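Local coordinates for molybdopterin-guanine dinucleotide biosynthesis protein A (MobA) (Archaeoglobus fulgidus, PDB 3NGW) that probably transfers a guanine nucleotide from GTP to molybdopterin in molybdenum cofactor biosynthesis, at residues 92-97 against 177-182; 63-68 against 75-80; 85-90 against 103-108. All coordinates share one frame; numbering follows the deposited sequence.

How the interactions relate
All three contacts belong to one alpha/beta fold built on a mixed sheet, with strand 86-90 near its middle. Interaction 2 comes first along the chain, joining the loop after the edge strand 62-63 to helix 72-83. Strand 86-90 follows that helix directly, and interactions 2 and 3 touch where I76 packs on V88; their centres lie about 17 Å apart. Interactions 3 and 1 are interleaved, because loop 92-97 connects strand 86-90 to helix 98-111. Their centres are about 18 Å apart, whereas interactions 1 and 2 are about 22 Å apart on opposite sides of the chain's centre. Interaction 1 joins the loop leading into the last helix, 182-194, to the loop that leaves strand 86-90.

Interaction 1 (92-97 against 177-182); sequences DMPFVK and FNINTP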
ATOM      1  N   ASP A  92       1.362  -5.535  -3.692  1.00 40.83           N
ATOM      2  CA  ASP A  92       2.315  -6.617  -3.470  1.00 43.57           C
ATOM      3  C   ASP A  92       1.882  -7.529  -2.328  1.00 43.19           C
ATOM      4  O   ASP A  92       2.371  -8.651  -2.204  1.00 49.93           O
ATOM      5  CB  ASP A  92       3.707  -6.057  -3.161  1.00 47.20           C
ATOM      6  CG  ASP A  92       4.198  -5.082  -4.219  1.00 55.68           C
ATOM      7  OD1 ASP A  92       3.552  -4.027  -4.418  1.00 55.90           O
ATOM      8  OD2 ASP A  92       5.239  -5.364  -4.850  1.00 61.00           O
HETATM    9  N   MSE A  93       0.979  -7.041  -1.487  1.00 38.19           N
HETATM   10  CA  MSE A  93       0.464  -7.818  -0.363  1.00 40.39           C
HETATM   11  C   MSE A  93      -1.016  -8.112  -0.641  1.00 36.83           C
HETATM   12  O   MSE A  93      -1.893  -7.340  -0.257  1.00 39.90           O
HETATM   13  CB  MSE A  93       0.627  -7.012   0.933  1.00 33.01           C
HETATM   14  CG  MSE A  93       2.074  -6.869   1.386  1.00 38.88           C
HETATM   15 SE   MSE A  93       2.375  -5.612   2.838  1.00 55.12          SE
HETATM   16  CE  MSE A  93       3.007  -4.094   1.806  1.00 44.57           C
ATOM     17  N   PRO A  94      -1.310  -9.232  -1.319  1.00 31.00           N
ATOM     18  CA  PRO A  94      -2.685  -9.613  -1.654  1.00 37.51           C
ATOM     19  C   PRO A  94      -3.494 -10.277  -0.544  1.00 42.26           C
ATOM     20  O   PRO A  94      -4.701 -10.453  -0.691  1.00 38.79           O
ATOM     21  CB  PRO A  94      -2.489 -10.556  -2.823  1.00 31.17           C
ATOM     22  CG  PRO A  94      -1.292 -11.317  -2.374  1.00 31.37           C
ATOM     23  CD  PRO A  94      -0.365 -10.198  -1.903  1.00 32.75           C
ATOM     24  N   PHE A  95      -2.839 -10.646   0.554  1.00 38.92           N
ATOM     25  CA  PHE A  95      -3.531 -11.310   1.653  1.00 34.04           C
ATOM     26  C   PHE A  95      -3.816 -10.417   2.844  1.00 42.58           C
ATOM     27  O   PHE A  95      -4.148 -10.915   3.917  1.00 42.13           O
ATOM     28  CB  PHE A  95      -2.725 -12.519   2.121  1.00 42.14           C
ATOM     29  CG  PHE A  95      -2.409 -13.482   1.026  1.00 43.24           C
ATOM     30  CD1 PHE A  95      -3.426 -13.994   0.225  1.00 41.94           C
ATOM     31  CD2 PHE A  95      -1.097 -13.862   0.776  1.00 44.37           C
ATOM     32  CE1 PHE A  95      -3.144 -14.880  -0.808  1.00 45.54           C
ATOM     33  CE2 PHE A  95      -0.800 -14.746  -0.250  1.00 50.45           C
ATOM     34  CZ  PHE A  95      -1.827 -15.254  -1.049  1.00 54.43           C
ATOM     35  N   VAL A  96      -3.692  -9.105   2.661  1.00 38.59           N
ATOM     36  CA  VAL A  96      -3.938  -8.180   3.752  1.00 34.78           C
ATOM     37  C   VAL A  96      -5.320  -8.367   4.342  1.00 38.97           C
ATOM     38  O   VAL A  96      -6.296  -8.538   3.617  1.00 36.92           O
ATOM     39  CB  VAL A  96      -3.805  -6.722   3.305  1.00 37.68           C
ATOM     40  CG1 VAL A  96      -4.302  -5.804   4.412  1.00 32.62           C
ATOM     41  CG2 VAL A  96      -2.351  -6.410   2.977  1.00 33.35           C
ATOM     42  N   LYS A  97      -5.389  -8.339   5.670  1.00 39.77           N
ATOM     43  CA  LYS A  97      -6.653  -8.489   6.371  1.00 43.84           C
ATOM     44  C   LYS A  97      -7.253  -7.135   6.720  1.00 43.86           C
ATOM     45  O   LYS A  97      -6.630  -6.317   7.398  1.00 41.43           O
ATOM     46  CB  LYS A  97      -6.471  -9.339   7.632  1.00 42.49           C
ATOM     47  CG  LYS A  97      -6.627 -10.824   7.348  1.00 36.35           C
ATOM     48  CD  LYS A  97      -6.605 -11.675   8.600  1.00 47.10           C
ATOM     49  CE  LYS A  97      -7.473 -12.926   8.413  1.00 64.60           C
ATOM     50  NZ  LYS A  97      -7.176 -13.656   7.128  1.00 66.09           N
ATOM     51  N   PHE A 177       2.809 -10.568   3.936  1.00 40.36           N
ATOM     52  CA  PHE A 177       3.428 -11.366   2.896  1.00 33.56           C
ATOM     53  C   PHE A 177       3.490 -10.577   1.591  1.00 38.50           C
ATOM     54  O   PHE A 177       2.471 -10.122   1.073  1.00 36.86           O
ATOM     55  CB  PHE A 177       2.632 -12.659   2.724  1.00 37.54           C
ATOM     56  CG  PHE A 177       3.069 -13.494   1.565  1.00 45.23           C
ATOM     57  CD1 PHE A 177       2.395 -13.432   0.355  1.00 47.84           C
ATOM     58  CD2 PHE A 177       4.167 -14.330   1.674  1.00 44.24           C
ATOM     59  CE1 PHE A 177       2.811 -14.193  -0.729  1.00 56.83           C
ATOM     60  CE2 PHE A 177       4.586 -15.092   0.595  1.00 36.37           C
ATOM     61  CZ  PHE A 177       3.908 -15.024  -0.606  1.00 49.46           C
ATOM     62  N   ASN A 178       4.698 -10.410   1.065  1.00 36.87           N
ATOM     63  CA  ASN A 178       4.884  -9.672  -0.174  1.00 32.33           C
ATOM     64  C   ASN A 178       5.212 -10.595  -1.333  1.00 33.99           C
ATOM     65  O   ASN A 178       5.813 -11.650  -1.145  1.00 31.57           O
ATOM     66  CB  ASN A 178       6.020  -8.653  -0.009  1.00 36.58           C
ATOM     67  CG  ASN A 178       5.568  -7.367   0.671  1.00 28.45           C
ATOM     68  OD1 ASN A 178       5.194  -6.400   0.007  1.00 38.05           O
ATOM     69  ND2 ASN A 178       5.594  -7.356   1.997  1.00 30.64           N
ATOM     70  N   ILE A 179       4.808 -10.191  -2.532  1.00 34.26           N
ATOM     71  CA  ILE A 179       5.107 -10.955  -3.734  1.00 29.41           C
ATOM     72  C   ILE A 179       6.031 -10.132  -4.622  1.00 31.85           C
ATOM     73  O   ILE A 179       5.589  -9.177  -5.261  1.00 32.04           O
ATOM     74  CB  ILE A 179       3.859 -11.263  -4.559  1.00 35.65           C
ATOM     75  CG1 ILE A 179       2.891 -12.126  -3.752  1.00 30.15           C
ATOM     76  CG2 ILE A 179       4.262 -11.959  -5.853  1.00 32.17           C
ATOM     77  CD1 ILE A 179       1.651 -12.531  -4.531  1.00 37.58           C
ATOM     78  N   ASN A 180       7.311 -10.496  -4.666  1.00 33.29           N
ATOM     79  CA  ASN A 180       8.269  -9.761  -5.492  1.00 31.19           C
ATOM     80  C   ASN A 180       9.117 -10.649  -6.401  1.00 35.86           C
ATOM     81  O   ASN A 180       9.532 -10.217  -7.475  1.00 35.89           O
ATOM     82  CB  ASN A 180       9.218  -8.937  -4.611  1.00 29.95           C
ATOM     83  CG  ASN A 180       8.487  -7.942  -3.724  1.00 40.13           C
ATOM     84  OD1 ASN A 180       7.782  -8.324  -2.789  1.00 33.70           O
ATOM     85  ND2 ASN A 180       8.652  -6.653  -4.016  1.00 33.19           N
ATOM     86  N   THR A 181       9.375 -11.881  -5.972  1.00 34.98           N
ATOM     87  CA  THR A 181      10.215 -12.796  -6.738  1.00 30.81           C
ATOM     88  C   THR A 181       9.608 -14.173  -7.026  1.00 29.33           C
ATOM     89  O   THR A 181       8.615 -14.560  -6.432  1.00 34.03           O
ATOM     90  CB  THR A 181      11.539 -13.019  -6.010  1.00 32.03           C
ATOM     91  OG1 THR A 181      11.271 -13.430  -4.667  1.00 29.46           O
ATOM     92  CG2 THR A 181      12.346 -11.759  -5.986  1.00 24.83           C
ATOM     93  N   PRO A 182      10.223 -14.939  -7.942  1.00 33.04           N
ATOM     94  CA  PRO A 182       9.724 -16.274  -8.296  1.00 33.56           C
ATOM     95  C   PRO A 182       9.340 -17.159  -7.113  1.00 37.42           C
ATOM     96  O   PRO A 182       8.306 -17.827  -7.153  1.00 40.52           O
ATOM     97  CB  PRO A 182      10.867 -16.859  -9.115  1.00 29.70           C
ATOM     98  CG  PRO A 182      11.383 -15.636  -9.845  1.00 35.44           C
ATOM     99  CD  PRO A 182      11.428 -14.607  -8.725  1.00 26.34           C
TER
HETATM  100  O   HOH W   1       0.069 -10.119   2.013  1.00 31.30           O
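D92 and I179 supply the single direct hydrogen bond between the two loops: I179 N donates to D92 O at 2.9 Å, bent to 138° at the hydrogen. Two CA-H...O contacts extend this backbone pairing, N178 CA to D92 O and M93 CA to F177 O, both 3.4 Å. A water also bridges the loops, accepting from F95 N and lying 2.6 Å from F177 O.

Among the side chains, selenomethionine M93 and N178 run side by side in the same direction, and M93 CG lies 3.4 Å from N178 OD1. The F95 and F177 rings also travel alongside one another; CD1 of F177 comes to the edge of the F95 ring, 3.5 Å from CE2, with the two planes oblique at 35°. F177 reaches this edge with CG anti to its backbone N (chi1 173°). P94 CG does double duty, sitting above the centre of the F95 ring and meeting I179 CD1 at 3.8 Å.

The D92 carboxylate is held elsewhere, by a salt bridge from OD2 to K18. The backbone N of N180 donates to OD2 of D184, a residue known to bind calcium, and the N180 side chain lies about 5 Å from a bound calcium ion. I179, F95 and F177 also pack on helix 182-194, while P94 reaches helix 28-36 and strand 22-23, so the two loops meet between these elements.

Interaction 2 (63-68 against 75-80); sequences IWDLHK and GIHAAL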
ATOM      1  N   ILE A  63      -6.012   7.084  -9.407  1.00 34.95           N
ATOM      2  CA  ILE A  63      -5.330   8.369  -9.370  1.00 40.02           C
ATOM      3  C   ILE A  63      -3.819   8.199  -9.597  1.00 41.44           C
ATOM      4  O   ILE A  63      -3.319   7.078  -9.698  1.00 38.22           O
ATOM      5  CB  ILE A  63      -5.605   9.072  -8.014  1.00 33.15           C
ATOM      6  CG1 ILE A  63      -5.029   8.249  -6.855  1.00 33.90           C
ATOM      7  CG2 ILE A  63      -7.112   9.218  -7.813  1.00 31.22           C
ATOM      8  CD1 ILE A  63      -5.101   8.949  -5.510  1.00 27.80           C
ATOM      9  N   TRP A  64      -3.101   9.315  -9.672  1.00 36.71           N
ATOM     10  CA  TRP A  64      -1.665   9.292  -9.899  1.00 39.80           C
ATOM     11  C   TRP A  64      -1.056  10.593  -9.379  1.00 40.13           C
ATOM     12  O   TRP A  64      -1.779  11.565  -9.158  1.00 42.44           O
ATOM     13  CB  TRP A  64      -1.391   9.129 -11.398  1.00 29.95           C
ATOM     14  CG  TRP A  64      -1.914  10.271 -12.237  1.00 46.17           C
ATOM     15  CD1 TRP A  64      -1.266  11.441 -12.529  1.00 51.70           C
ATOM     16  CD2 TRP A  64      -3.209  10.372 -12.851  1.00 36.56           C
ATOM     17  NE1 TRP A  64      -2.074  12.260 -13.285  1.00 43.37           N
ATOM     18  CE2 TRP A  64      -3.271  11.626 -13.498  1.00 40.99           C
ATOM     19  CE3 TRP A  64      -4.319   9.522 -12.920  1.00 35.69           C
ATOM     20  CZ2 TRP A  64      -4.395  12.056 -14.197  1.00 39.10           C
ATOM     21  CZ3 TRP A  64      -5.444   9.948 -13.619  1.00 43.83           C
ATOM     22  CH2 TRP A  64      -5.471  11.207 -14.251  1.00 41.78           C
ATOM     23  N   ASP A  65       0.263  10.608  -9.169  1.00 45.27           N
ATOM     24  CA  ASP A  65       0.954  11.806  -8.683  1.00 44.60           C
ATOM     25  C   ASP A  65       0.883  12.896  -9.753  1.00 47.50           C
ATOM     26  O   ASP A  65       1.409  12.727 -10.855  1.00 41.64           O
ATOM     27  CB  ASP A  65       2.418  11.492  -8.368  1.00 42.26           C
ATOM     28  CG  ASP A  65       3.107  12.617  -7.592  1.00 54.94           C
ATOM     29  OD1 ASP A  65       2.769  12.821  -6.404  1.00 59.44           O
ATOM     30  OD2 ASP A  65       3.980  13.299  -8.168  1.00 45.89           O
ATOM     31  N   LEU A  66       0.243  14.013  -9.410  1.00 50.58           N
ATOM     32  CA  LEU A  66       0.063  15.135 -10.335  1.00 52.33           C
ATOM     33  C   LEU A  66       1.357  15.582 -11.002  1.00 51.39           C
ATOM     34  O   LEU A  66       1.368  15.894 -12.193  1.00 53.67           O
ATOM     35  CB  LEU A  66      -0.558  16.339  -9.612  1.00 53.29           C
ATOM     36  CG  LEU A  66      -1.617  17.158 -10.374  1.00 70.50           C
ATOM     37  CD1 LEU A  66      -1.893  18.465  -9.616  1.00 67.61           C
ATOM     38  CD2 LEU A  66      -1.150  17.474 -11.791  1.00 68.18           C
ATOM     39  N   HIS A  67       2.445  15.625 -10.242  1.00 47.43           N
ATOM     40  CA  HIS A  67       3.706  16.054 -10.816  1.00 58.23           C
ATOM     41  C   HIS A  67       4.628  14.895 -11.179  1.00 60.59           C
ATOM     42  O   HIS A  67       5.834  14.914 -10.916  1.00 61.58           O
ATOM     43  CB  HIS A  67       4.398  17.051  -9.882  1.00 70.38           C
ATOM     44  CG  HIS A  67       3.619  18.316  -9.678  1.00 81.20           C
ATOM     45  ND1 HIS A  67       3.064  19.023 -10.722  1.00 79.41           N
ATOM     46  CD2 HIS A  67       3.301  18.997  -8.551  1.00 84.21           C
ATOM     47  CE1 HIS A  67       2.435  20.086 -10.249  1.00 81.73           C
ATOM     48  NE2 HIS A  67       2.565  20.093  -8.934  1.00 83.59           N
ATOM     49  N   LYS A  68       4.026  13.885 -11.795  1.00 57.57           N
ATOM     50  CA  LYS A  68       4.723  12.701 -12.264  1.00 53.23           C
ATOM     51  C   LYS A  68       5.838  12.191 -11.347  1.00 53.12           C
ATOM     52  O   LYS A  68       6.960  11.949 -11.796  1.00 53.66           O
ATOM     53  CB  LYS A  68       5.274  12.976 -13.670  1.00 48.48           C
ATOM     54  CG  LYS A  68       4.312  13.764 -14.562  1.00 57.12           C
ATOM     55  CD  LYS A  68       4.672  13.654 -16.045  1.00 67.27           C
ATOM     56  CE  LYS A  68       4.026  12.422 -16.709  1.00 73.13           C
ATOM     57  NZ  LYS A  68       4.338  11.112 -16.041  1.00 61.38           N
ATOM     58  N   GLY A  75       3.495   7.804  -4.506  1.00 34.57           N
ATOM     59  CA  GLY A  75       2.175   7.209  -4.487  1.00 35.26           C
ATOM     60  C   GLY A  75       1.439   7.555  -3.209  1.00 33.19           C
ATOM     61  O   GLY A  75       0.251   7.858  -3.247  1.00 32.35           O
ATOM     62  N   ILE A  76       2.140   7.502  -2.079  1.00 29.57           N
ATOM     63  CA  ILE A  76       1.538   7.831  -0.794  1.00 26.61           C
ATOM     64  C   ILE A  76       1.182   9.313  -0.797  1.00 34.24           C
ATOM     65  O   ILE A  76       0.065   9.701  -0.437  1.00 39.26           O
ATOM     66  CB  ILE A  76       2.512   7.527   0.364  1.00 26.49           C
ATOM     67  CG1 ILE A  76       2.745   6.019   0.453  1.00 29.92           C
ATOM     68  CG2 ILE A  76       1.953   8.044   1.685  1.00 25.56           C
ATOM     69  CD1 ILE A  76       3.872   5.626   1.405  1.00 30.33           C
ATOM     70  N   HIS A  77       2.134  10.137  -1.226  1.00 29.76           N
ATOM     71  CA  HIS A  77       1.936  11.580  -1.308  1.00 35.00           C
ATOM     72  C   HIS A  77       0.698  11.897  -2.138  1.00 34.40           C
ATOM     73  O   HIS A  77      -0.121  12.726  -1.752  1.00 30.94           O
ATOM     74  CB  HIS A  77       3.170  12.242  -1.942  1.00 45.35           C
ATOM     75  CG  HIS A  77       2.994  13.699  -2.247  1.00 29.44           C
ATOM     76  ND1 HIS A  77       2.682  14.164  -3.507  1.00 28.06           N
ATOM     77  CD2 HIS A  77       3.067  14.793  -1.448  1.00 26.85           C
ATOM     78  CE1 HIS A  77       2.571  15.482  -3.472  1.00 28.34           C
ATOM     79  NE2 HIS A  77       2.799  15.888  -2.235  1.00 30.10           N
ATOM     80  N   ALA A  78       0.574  11.225  -3.277  1.00 32.71           N
ATOM     81  CA  ALA A  78      -0.561  11.426  -4.164  1.00 28.42           C
ATOM     82  C   ALA A  78      -1.872  11.167  -3.429  1.00 30.16           C
ATOM     83  O   ALA A  78      -2.829  11.937  -3.553  1.00 29.55           O
ATOM     84  CB  ALA A  78      -0.449  10.502  -5.377  1.00 25.51           C
ATOM     85  N   ALA A  79      -1.926  10.077  -2.673  1.00 22.98           N
ATOM     86  CA  ALA A  79      -3.140   9.749  -1.928  1.00 29.20           C
ATOM     87  C   ALA A  79      -3.433  10.813  -0.868  1.00 24.36           C
ATOM     88  O   ALA A  79      -4.576  11.211  -0.690  1.00 29.35           O
ATOM     89  CB  ALA A  79      -3.006   8.366  -1.273  1.00 21.96           C
ATOM     90  N   LEU A  80      -2.408  11.271  -0.159  1.00 29.26           N
ATOM     91  CA  LEU A  80      -2.630  12.291   0.852  1.00 23.76           C
ATOM     92  C   LEU A  80      -3.164  13.579   0.236  1.00 32.32           C
ATOM     93  O   LEU A  80      -4.043  14.228   0.810  1.00 32.94           O
ATOM     94  CB  LEU A  80      -1.345  12.573   1.630  1.00 28.95           C
ATOM     95  CG  LEU A  80      -0.858  11.367   2.438  1.00 28.04           C
ATOM     96  CD1 LEU A  80       0.418  11.730   3.151  1.00 30.15           C
ATOM     97  CD2 LEU A  80      -1.921  10.925   3.438  1.00 28.36           C
TER
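D65 CB passes A78 CB at 4.3 Å, at the root of a side chain whose own CA lies 3.8 Å from that same A78 methyl. From CB the chain continues with CG anti to the backbone N (chi1 -168°), which carries the carboxylate along the helix surface toward H77. CG then branches to two oxygens with separate tasks. OD1 accepts a hydrogen bond from H77 ND1 at 3.2 Å, nearly straight at 161°. The histidine meets OD1 almost head-on to its C-O bond and offers it the ring edge at ND1, the oxygen lying in the ring plane of H77, although carboxylate and ring planes are turned 56° apart. OD2 takes the backbone N of G69, just past the type I beta turn that runs from D65 to K68.

This His-carboxylate pair lies in the connection between strand 62-63, at the edge of the sheet in this alpha/beta fold of the GT-A clan, and helix 72-83, so the turn is fastened to the helix that follows it. The carboxylate would probably favour a proton on ND1 and could stabilise a protonated imidazole; E139 of helix 135-143 also touches H77. Nearer the sheet the contact is apolar: I63 CD1 reaches A79 CA at 4.2 Å, and the same isoleucine packs on V42 and V44 of strand 40-44.

Interaction 3 (85-90 against 103-108); sequences SCVVAA and HLYKEG
Y105 and V87 cross at about a right angle, the tyrosine running along the start of the strand while the valine rises from it toward the helix. They belong to a beta-alpha-beta crossover of this GT-A-type alpha/beta fold: strand 86-90 leads into helix 98-111, which returns over the sheet to strand 115-119, parallel to the first but separated from it by strand 129-130. The segment axes approach to 8.2 Å, with helix and strand running in roughly opposite directions, 143° apart.

V87 points toward the helix and places CG1 against the base of the tyrosine, 3.5 Å from Y105 CB. The same methyl lies near the plane of the Y105 ring at its edge, 3.6 Å from CD1, and reaches L104 CB more loosely at 4.3 Å. The aromatic group extends because Y105 CG is anti to the backbone N (chi1 -167°), which sends the ring back along the strand past C86 to S85. Its edge, rather than its face, is turned to the strand backbone. M1 and K2 also touch Y105, and L104 continues the packing onto L116 and P118 of strand 115-119. Shortened to an alanine, this tyrosine position would keep the CB contact with V87 but would probably leave a gap beside C86 and S85 where the ring now lies.

At the far end, S85 OG hydrogen-bonds E109 OE2, one turn beyond Y105 on helix 98-111, and stands 3.2 Å from Y105 OH. Nearer the hydroxyl end of the ring, CE1 of Y105 rests 3.6 Å from C86 CA, with C86 N in the ring plane 3.9 Å from the same carbon.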
ATOM      1  N   SER A  85      -5.811  11.865   5.160  1.00 33.91           N
ATOM      2  CA  SER A  85      -5.339  10.712   5.918  1.00 34.37           C
ATOM      3  C   SER A  85      -5.944   9.430   5.380  1.00 36.13           C
ATOM      4  O   SER A  85      -7.088   9.408   4.918  1.00 41.05           O
ATOM      5  CB  SER A  85      -5.684  10.862   7.407  1.00 28.99           C
ATOM      6  OG  SER A  85      -7.068  10.650   7.659  1.00 31.89           O
ATOM      7  N   CYS A  86      -5.167   8.358   5.446  1.00 34.63           N
ATOM      8  CA  CYS A  86      -5.611   7.063   4.956  1.00 31.87           C
ATOM      9  C   CYS A  86      -4.614   6.025   5.399  1.00 31.71           C
ATOM     10  O   CYS A  86      -3.603   6.351   6.009  1.00 33.64           O
ATOM     11  CB  CYS A  86      -5.635   7.065   3.431  1.00 23.05           C
ATOM     12  SG  CYS A  86      -3.995   7.384   2.697  1.00 33.84           S
ATOM     13  N   VAL A  87      -4.918   4.772   5.087  1.00 38.96           N
ATOM     14  CA  VAL A  87      -4.024   3.669   5.377  1.00 40.14           C
ATOM     15  C   VAL A  87      -3.572   3.236   3.994  1.00 36.60           C
ATOM     16  O   VAL A  87      -4.378   3.199   3.061  1.00 36.12           O
ATOM     17  CB  VAL A  87      -4.737   2.497   6.095  1.00 45.01           C
ATOM     18  CG1 VAL A  87      -4.930   2.831   7.561  1.00 43.96           C
ATOM     19  CG2 VAL A  87      -6.077   2.222   5.434  1.00 46.56           C
ATOM     20  N   VAL A  88      -2.281   2.942   3.858  1.00 33.87           N
ATOM     21  CA  VAL A  88      -1.712   2.531   2.582  1.00 29.83           C
ATOM     22  C   VAL A  88      -1.513   1.026   2.563  1.00 32.46           C
ATOM     23  O   VAL A  88      -1.184   0.415   3.573  1.00 37.82           O
ATOM     24  CB  VAL A  88      -0.356   3.233   2.322  1.00 37.27           C
ATOM     25  CG1 VAL A  88       0.256   2.740   1.017  1.00 36.05           C
ATOM     26  CG2 VAL A  88      -0.560   4.742   2.268  1.00 28.59           C
ATOM     27  N   ALA A  89      -1.742   0.433   1.405  1.00 36.61           N
ATOM     28  CA  ALA A  89      -1.574  -0.993   1.246  1.00 42.06           C
ATOM     29  C   ALA A  89      -1.055  -1.187  -0.168  1.00 46.12           C
ATOM     30  O   ALA A  89      -1.616  -0.654  -1.124  1.00 50.44           O
ATOM     31  CB  ALA A  89      -2.893  -1.703   1.430  1.00 30.89           C
ATOM     32  N   ALA A  90       0.036  -1.927  -0.304  1.00 44.71           N
ATOM     33  CA  ALA A  90       0.586  -2.166  -1.621  1.00 39.94           C
ATOM     34  C   ALA A  90      -0.069  -3.403  -2.217  1.00 40.99           C
ATOM     35  O   ALA A  90      -0.468  -4.320  -1.495  1.00 44.03           O
ATOM     36  CB  ALA A  90       2.080  -2.345  -1.527  1.00 31.44           C
ATOM     37  N   HIS A 103      -7.789  -1.490  12.178  1.00 36.19           N
ATOM     38  CA  HIS A 103      -7.097  -1.202  13.426  1.00 34.48           C
ATOM     39  C   HIS A 103      -6.054  -0.099  13.233  1.00 44.48           C
ATOM     40  O   HIS A 103      -6.040   0.886  13.970  1.00 42.38           O
ATOM     41  CB  HIS A 103      -6.427  -2.468  13.958  1.00 38.91           C
ATOM     42  CG  HIS A 103      -5.748  -2.283  15.279  1.00 51.33           C
ATOM     43  ND1 HIS A 103      -6.428  -1.931  16.426  1.00 56.22           N
ATOM     44  CD2 HIS A 103      -4.445  -2.392  15.634  1.00 50.29           C
ATOM     45  CE1 HIS A 103      -5.575  -1.828  17.428  1.00 54.56           C
ATOM     46  NE2 HIS A 103      -4.364  -2.103  16.974  1.00 55.76           N
ATOM     47  N   LEU A 104      -5.187  -0.263  12.232  1.00 44.90           N
ATOM     48  CA  LEU A 104      -4.145   0.720  11.953  1.00 41.43           C
ATOM     49  C   LEU A 104      -4.693   2.134  11.781  1.00 43.05           C
ATOM     50  O   LEU A 104      -4.133   3.088  12.325  1.00 44.88           O
ATOM     51  CB  LEU A 104      -3.351   0.311  10.704  1.00 37.84           C
ATOM     52  CG  LEU A 104      -2.463  -0.930  10.866  1.00 47.04           C
ATOM     53  CD1 LEU A 104      -1.745  -1.250   9.563  1.00 34.64           C
ATOM     54  CD2 LEU A 104      -1.450  -0.676  11.988  1.00 37.19           C
ATOM     55  N   TYR A 105      -5.787   2.266  11.033  1.00 40.92           N
ATOM     56  CA  TYR A 105      -6.405   3.567  10.784  1.00 40.87           C
ATOM     57  C   TYR A 105      -6.918   4.204  12.065  1.00 46.93           C
ATOM     58  O   TYR A 105      -6.612   5.360  12.372  1.00 43.65           O
ATOM     59  CB  TYR A 105      -7.575   3.430   9.815  1.00 40.65           C
ATOM     60  CG  TYR A 105      -8.056   4.753   9.280  1.00 43.92           C
ATOM     61  CD1 TYR A 105      -7.283   5.476   8.379  1.00 40.73           C
ATOM     62  CD2 TYR A 105      -9.281   5.289   9.678  1.00 49.75           C
ATOM     63  CE1 TYR A 105      -7.714   6.701   7.884  1.00 48.23           C
ATOM     64  CE2 TYR A 105      -9.727   6.521   9.189  1.00 44.59           C
ATOM     65  CZ  TYR A 105      -8.935   7.222   8.289  1.00 52.85           C
ATOM     66  OH  TYR A 105      -9.347   8.440   7.789  1.00 45.07           O
ATOM     67  N   LYS A 106      -7.710   3.441  12.807  1.00 46.79           N
ATOM     68  CA  LYS A 106      -8.286   3.916  14.059  1.00 47.02           C
ATOM     69  C   LYS A 106      -7.173   4.335  15.013  1.00 48.49           C
ATOM     70  O   LYS A 106      -7.176   5.451  15.529  1.00 51.50           O
ATOM     71  CB  LYS A 106      -9.133   2.805  14.692  1.00 46.79           C
ATOM     72  CG  LYS A 106      -9.953   3.250  15.886  1.00 56.74           C
ATOM     73  CD  LYS A 106     -10.629   2.061  16.564  1.00 69.54           C
ATOM     74  CE  LYS A 106      -9.602   1.152  17.248  1.00 78.32           C
ATOM     75  NZ  LYS A 106     -10.243   0.026  17.997  1.00 84.10           N
ATOM     76  N   GLU A 107      -6.220   3.434  15.237  1.00 46.65           N
ATOM     77  CA  GLU A 107      -5.106   3.714  16.130  1.00 45.87           C
ATOM     78  C   GLU A 107      -4.285   4.885  15.627  1.00 50.28           C
ATOM     79  O   GLU A 107      -3.803   5.702  16.411  1.00 52.09           O
ATOM     80  CB  GLU A 107      -4.206   2.486  16.273  1.00 54.41           C
ATOM     81  CG  GLU A 107      -4.742   1.435  17.233  1.00 64.16           C
ATOM     82  CD  GLU A 107      -4.934   1.982  18.641  1.00 62.08           C
ATOM     83  OE1 GLU A 107      -3.941   2.419  19.256  1.00 48.60           O
ATOM     84  OE2 GLU A 107      -6.085   1.974  19.125  1.00 75.32           O
ATOM     85  N   GLY A 108      -4.128   4.964  14.312  1.00 49.62           N
ATOM     86  CA  GLY A 108      -3.358   6.044  13.736  1.00 42.84           C
ATOM     87  C   GLY A 108      -4.023   7.381  13.982  1.00 46.29           C
ATOM     88  O   GLY A 108      -3.372   8.329  14.425  1.00 43.93           O
TER